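Local coordinates for protein putative dehydratase (Mesorhizobium loti, PDB 2POZ) that is of unconfirmed function but probably acts as a lyase, perhaps a dehydratase, of the enolase superfamily and assembles as an octamer, at residues A134-D139 against A162-S167; A155-P160 against F229-C234. All coordinates share one frame; numbering follows the deposited sequence.

In the fold
Both contacts lie in the enolase-like barrel domain, with centres about 17 Å apart. Contact 2 is buried, its centre about 14 Å from the centre of the chain. Contact 1 is at the surface, about 24 Å from that centre. The second segment of contact 1 follows the first segment of contact 2 in sequence: the chain leaves barrel strand 155-158 and runs out into the small hairpin 163-170. R188 of helix 179-196 bonds to D136, to P160 O and to A162 O, so it joins the end of segment 155-160 to both segments of contact 1. By analogy with relatives, contact 2 would belong to the active site. Contact 1 is probably outside it.

Contact 1 (A134-D139 against A162-S167); sequences AADTPD and AQRVGS
D136 and R164 form the centre of this small contact, which buries 156 Å² in all. The close part is an oxygen against an aliphatic chain. D136 OD2 lies 3.7 Å from R164 CB and 3.8 Å from R164 CD. The R164 chain bends between these two atoms, with chi2 at 91°, and so curves round the carboxylate oxygen. The two side chains cross obliquely. The carboxylate and guanidinium planes are 28° apart, but their charged atoms do not meet: D136 OD2 is 4.9 Å from R164 NE. L169 touches both side chains from the next strand of the hairpin.

The other carboxylate oxygen has a firmer partner. D136 OD1 makes a salt bridge to R188 of helix 179-196, and the same arginine binds A162 O. One guanidinium therefore links both segments to that helix. On the helix side, T137 is the N-cap of helix 138-144. Its side chain caps a backbone N ahead, while E140 OE1 accepts from T137 N, as in a capping box.

The loose side is the far end of R164. Its guanidinium runs on past D136 to A134, where R164 NH1 is 3.5 Å from A134 O. That carbonyl oxygen lies at the guanidinium edge, in its plane. Both A134 and R164 are exposed, and little of A134 is buried here.

The contact thus joins the loop before helix 138-144 to the first strand of a two-stranded hairpin. Its chemistry implies that R188 fixes the carboxylate, while R164 adds mainly the contacts of its methylene groups. Any attraction between the charges of D136 and R164 probably acts at longer range and is likely to be weakened by solvent.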
loop_
_atom_site.group_PDB
_atom_site.type_symbol
_atom_site.label_atom_id
_atom_site.label_comp_id
_atom_site.label_asym_id
_atom_site.label_seq_id
_atom_site.Cartn_x
_atom_site.Cartn_y
_atom_site.Cartn_z
ATOM N N ALA A 134 -26.857 6.479 37.086
ATOM C CA ALA A 134 -26.669 7.699 37.868
ATOM C C ALA A 134 -25.280 7.778 38.491
ATOM O O ALA A 134 -24.970 8.725 39.211
ATOM C CB ALA A 134 -27.741 7.786 38.972
ATOM N N ALA A 135 -24.444 6.787 38.210
ATOM C CA ALA A 135 -23.104 6.755 38.784
ATOM C C ALA A 135 -22.216 7.888 38.286
ATOM O O ALA A 135 -22.070 8.090 37.082
ATOM C CB ALA A 135 -22.449 5.407 38.496
ATOM N N ASP A 136 -21.627 8.631 39.220
ATOM C CA ASP A 136 -20.736 9.733 38.868
ATOM C C ASP A 136 -19.368 9.543 39.518
ATOM O O ASP A 136 -18.349 9.474 38.833
ATOM C CB ASP A 136 -21.346 11.075 39.292
ATOM C CG ASP A 136 -20.472 12.274 38.905
ATOM O OD1 ASP A 136 -19.562 12.124 38.061
ATOM O OD2 ASP A 136 -20.702 13.379 39.443
ATOM N N THR A 137 -19.337 9.456 40.843
ATOM C CA THR A 137 -18.067 9.272 41.537
ATOM C C THR A 137 -17.599 7.827 41.390
ATOM O O THR A 137 -18.387 6.933 41.071
ATOM C CB THR A 137 -18.196 9.561 43.041
ATOM O OG1 THR A 137 -19.013 8.549 43.642
ATOM C CG2 THR A 137 -18.821 10.939 43.277
ATOM N N PRO A 138 -16.302 7.580 41.602
ATOM C CA PRO A 138 -15.814 6.206 41.482
ATOM C C PRO A 138 -16.575 5.291 42.442
ATOM O O PRO A 138 -16.959 4.181 42.080
ATOM C CB PRO A 138 -14.343 6.334 41.858
ATOM C CG PRO A 138 -13.994 7.694 41.299
ATOM C CD PRO A 138 -15.183 8.528 41.741
ATOM N N ASP A 139 -16.814 5.767 43.662
ATOM C CA ASP A 139 -17.514 4.940 44.631
ATOM C C ASP A 139 -18.933 4.573 44.215
ATOM O O ASP A 139 -19.411 3.484 44.536
ATOM C CB ASP A 139 -17.556 5.602 45.999
ATOM C CG ASP A 139 -17.978 4.633 47.077
ATOM O OD1 ASP A 139 -17.197 3.702 47.374
ATOM O OD2 ASP A 139 -19.094 4.782 47.611
ATOM N N ALA A 162 -18.667 9.578 31.206
ATOM C CA ALA A 162 -19.770 10.534 31.392
ATOM C C ALA A 162 -19.393 11.706 32.303
ATOM O O ALA A 162 -18.679 11.538 33.292
ATOM C CB ALA A 162 -21.008 9.824 31.942
ATOM N N GLN A 163 -19.881 12.891 31.957
ATOM C CA GLN A 163 -19.608 14.088 32.735
ATOM C C GLN A 163 -20.925 14.623 33.306
ATOM O O GLN A 163 -21.936 14.660 32.609
ATOM C CB GLN A 163 -18.992 15.191 31.865
ATOM C CG GLN A 163 -18.129 14.749 30.692
ATOM C CD GLN A 163 -16.791 14.176 31.109
ATOM O OE1 GLN A 163 -16.215 14.568 32.130
ATOM N NE2 GLN A 163 -16.274 13.254 30.302
ATOM N N ARG A 164 -20.910 15.052 34.564
ATOM C CA ARG A 164 -22.110 15.604 35.196
ATOM C C ARG A 164 -22.246 17.073 34.789
ATOM O O ARG A 164 -21.385 17.884 35.117
ATOM C CB ARG A 164 -21.992 15.503 36.722
ATOM C CG ARG A 164 -23.317 15.636 37.462
ATOM C CD ARG A 164 -23.962 14.269 37.670
ATOM N NE ARG A 164 -25.323 14.348 38.197
ATOM C CZ ARG A 164 -26.033 13.296 38.600
ATOM N NH1 ARG A 164 -25.513 12.076 38.544
ATOM N NH2 ARG A 164 -27.271 13.461 39.052
ATOM N N VAL A 165 -23.309 17.413 34.062
ATOM C CA VAL A 165 -23.534 18.800 33.636
ATOM C C VAL A 165 -24.896 19.203 34.175
ATOM O O VAL A 165 -25.933 18.821 33.635
ATOM C CB VAL A 165 -23.545 18.960 32.102
ATOM C CG1 VAL A 165 -23.910 20.376 31.711
ATOM C CG2 VAL A 165 -22.173 18.666 31.566
ATOM N N GLY A 166 -24.886 19.991 35.245
ATOM C CA GLY A 166 -26.125 20.418 35.874
ATOM C C GLY A 166 -26.545 19.305 36.814
ATOM O O GLY A 166 -25.902 19.071 37.840
ATOM N N SER A 167 -27.609 18.600 36.455
ATOM C CA SER A 167 -28.106 17.504 37.277
ATOM C C SER A 167 -28.160 16.203 36.488
ATOM O O SER A 167 -28.762 15.219 36.934
ATOM C CB SER A 167 -29.505 17.844 37.800
ATOM O OG SER A 167 -30.376 18.147 36.722
#

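Contact 2 (A155-P160 against F229-C234); sequences ALKFYP and FVEEPC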
loop_
_atom_site.group_PDB
_atom_site.type_symbol
_atom_site.label_atom_id
_atom_site.label_comp_id
_atom_site.label_asym_id
_atom_site.label_seq_id
_atom_site.Cartn_x
_atom_site.Cartn_y
_atom_site.Cartn_z
ATOM N N ALA A 155 -20.364 -10.819 33.587
ATOM C CA ALA A 155 -19.738 -9.813 32.747
ATOM C C ALA A 155 -20.544 -8.518 32.775
ATOM O O ALA A 155 -21.778 -8.530 32.769
ATOM C CB ALA A 155 -19.619 -10.340 31.319
ATOM N N LEU A 156 -19.832 -7.399 32.803
ATOM C CA LEU A 156 -20.462 -6.088 32.864
ATOM C C LEU A 156 -19.842 -5.108 31.874
ATOM O O LEU A 156 -18.620 -5.073 31.709
ATOM C CB LEU A 156 -20.302 -5.499 34.274
ATOM C CG LEU A 156 -20.734 -6.311 35.495
ATOM C CD1 LEU A 156 -20.206 -5.624 36.752
ATOM C CD2 LEU A 156 -22.252 -6.439 35.543
ATOM N N LYS A 157 -20.683 -4.315 31.217
ATOM C CA LYS A 157 -20.187 -3.292 30.301
ATOM C C LYS A 157 -20.591 -1.934 30.853
ATOM O O LYS A 157 -21.687 -1.783 31.399
ATOM C CB LYS A 157 -20.770 -3.442 28.887
ATOM C CG LYS A 157 -20.112 -2.459 27.903
ATOM C CD LYS A 157 -20.488 -2.703 26.441
ATOM C CE LYS A 157 -21.759 -1.975 26.044
ATOM N NZ LYS A 157 -22.124 -2.288 24.622
ATOM N N PHE A 158 -19.715 -0.944 30.712
ATOM C CA PHE A 158 -20.031 0.394 31.197
ATOM C C PHE A 158 -19.255 1.486 30.471
ATOM O O PHE A 158 -18.190 1.245 29.908
ATOM C CB PHE A 158 -19.793 0.482 32.716
ATOM C CG PHE A 158 -18.375 0.202 33.133
ATOM C CD1 PHE A 158 -17.554 1.230 33.580
ATOM C CD2 PHE A 158 -17.864 -1.095 33.091
ATOM C CE1 PHE A 158 -16.238 0.976 33.982
ATOM C CE2 PHE A 158 -16.553 -1.359 33.488
ATOM C CZ PHE A 158 -15.738 -0.319 33.938
ATOM N N TYR A 159 -19.828 2.685 30.485
ATOM C CA TYR A 159 -19.256 3.872 29.853
ATOM C C TYR A 159 -18.665 4.691 31.002
ATOM O O TYR A 159 -19.399 5.221 31.832
ATOM C CB TYR A 159 -20.384 4.642 29.149
ATOM C CG TYR A 159 -19.982 5.951 28.512
ATOM C CD1 TYR A 159 -19.140 5.984 27.394
ATOM C CD2 TYR A 159 -20.462 7.164 29.013
ATOM C CE1 TYR A 159 -18.790 7.193 26.787
ATOM C CE2 TYR A 159 -20.122 8.379 28.415
ATOM C CZ TYR A 159 -19.287 8.384 27.300
ATOM O OH TYR A 159 -18.979 9.576 26.694
ATOM N N PRO A 160 -17.330 4.804 31.066
ATOM C CA PRO A 160 -16.686 5.557 32.147
ATOM C C PRO A 160 -16.365 7.019 31.874
ATOM O O PRO A 160 -15.759 7.686 32.718
ATOM C CB PRO A 160 -15.416 4.759 32.379
ATOM C CG PRO A 160 -14.993 4.464 30.956
ATOM C CD PRO A 160 -16.323 4.056 30.285
ATOM N N PHE A 229 -12.776 -6.083 26.472
ATOM C CA PHE A 229 -12.648 -5.297 25.251
ATOM C C PHE A 229 -13.096 -3.849 25.444
ATOM O O PHE A 229 -13.795 -3.522 26.409
ATOM C CB PHE A 229 -13.405 -5.958 24.073
ATOM C CG PHE A 229 -14.910 -5.973 24.208
ATOM C CD1 PHE A 229 -15.652 -4.795 24.106
ATOM C CD2 PHE A 229 -15.593 -7.180 24.350
ATOM C CE1 PHE A 229 -17.045 -4.822 24.136
ATOM C CE2 PHE A 229 -16.994 -7.217 24.380
ATOM C CZ PHE A 229 -17.721 -6.034 24.271
ATOM N N VAL A 230 -12.646 -2.982 24.543
ATOM C CA VAL A 230 -13.018 -1.578 24.563
ATOM C C VAL A 230 -13.876 -1.372 23.310
ATOM O O VAL A 230 -13.487 -1.772 22.210
ATOM C CB VAL A 230 -11.768 -0.645 24.531
ATOM C CG1 VAL A 230 -11.024 -0.784 23.209
ATOM C CG2 VAL A 230 -12.195 0.793 24.738
ATOM N N GLU A 231 -15.043 -0.766 23.490
ATOM C CA GLU A 231 -15.978 -0.522 22.396
ATOM C C GLU A 231 -15.889 0.898 21.839
ATOM O O GLU A 231 -15.786 1.874 22.597
ATOM C CB GLU A 231 -17.404 -0.799 22.875
ATOM C CG GLU A 231 -18.471 -0.658 21.802
ATOM C CD GLU A 231 -19.865 -0.926 22.347
ATOM O OE1 GLU A 231 -19.983 -1.759 23.270
ATOM O OE2 GLU A 231 -20.837 -0.313 21.846
ATOM N N GLU A 232 -15.941 1.001 20.511
ATOM C CA GLU A 232 -15.864 2.282 19.815
ATOM C C GLU A 232 -14.840 3.231 20.436
ATOM O O GLU A 232 -15.203 4.281 20.959
ATOM C CB GLU A 232 -17.237 2.968 19.802
ATOM C CG GLU A 232 -18.306 2.255 18.987
ATOM C CD GLU A 232 -19.592 3.062 18.905
ATOM O OE1 GLU A 232 -20.091 3.491 19.969
ATOM O OE2 GLU A 232 -20.104 3.266 17.782
ATOM N N PRO A 233 -13.544 2.883 20.377
ATOM C CA PRO A 233 -12.517 3.753 20.958
ATOM C C PRO A 233 -12.430 5.104 20.249
ATOM O O PRO A 233 -11.867 6.062 20.783
ATOM C CB PRO A 233 -11.241 2.922 20.821
ATOM C CG PRO A 233 -11.490 2.167 19.544
ATOM C CD PRO A 233 -12.934 1.723 19.702
ATOM N N CYS A 234 -12.969 5.179 19.035
ATOM C CA CYS A 234 -12.958 6.444 18.316
ATOM C C CYS A 234 -14.275 6.635 17.597
ATOM O O CYS A 234 -15.084 5.715 17.506
ATOM C CB CYS A 234 -11.810 6.514 17.305
ATOM S SG CYS A 234 -11.924 5.287 15.986
#
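K157 and E231 meet through their charged ends and carry nearly all of this contact. Their strands are not neighbours in the sheet: strand 201-205 runs between them, and the two side chains reach each other past it. At A155 the first segment is already in its strand, with backbone bonds to A128.

At K157 the side chain turns toward the second segment. CG is anti to the backbone N, and the chain stays straight until it bends at chi3 (87°). The bend carries the amine across to E231, whose own chain is extended, and the two cross at about a right angle. K157 NZ donates to E231 OE1 at 2.6 Å, a short salt bridge that uses the syn lone pair of this oxygen. E231 OE2 is farther from K157 NZ, at 3.6 Å, so one oxygen takes the bond. K157 CD and CE also press on E231 OE1, each at 3.3 Å. F229 stands more loosely beside the lysine, its CE1 4.7 Å from K157 CD.

K157 NZ also binds E332 in a salt bridge and Y127 OH. With an alanine here, E231 and E332 would probably be left without their shared positive partner, and the E231 carboxylate would be freer to turn.

Beyond K157, the segment turns away through Y159, whose OH binds V172 N, to P160.

E231 OE2 lies close to E257 OE1, and the E231 side chain touches D205. K157 sits beside these acids, two strands from E231. Carboxylates at successive strand ends are typical of the enolase superfamily; D205, E231 and E257, at or just past three such ends, are probably the magnesium ligands, as in relatives.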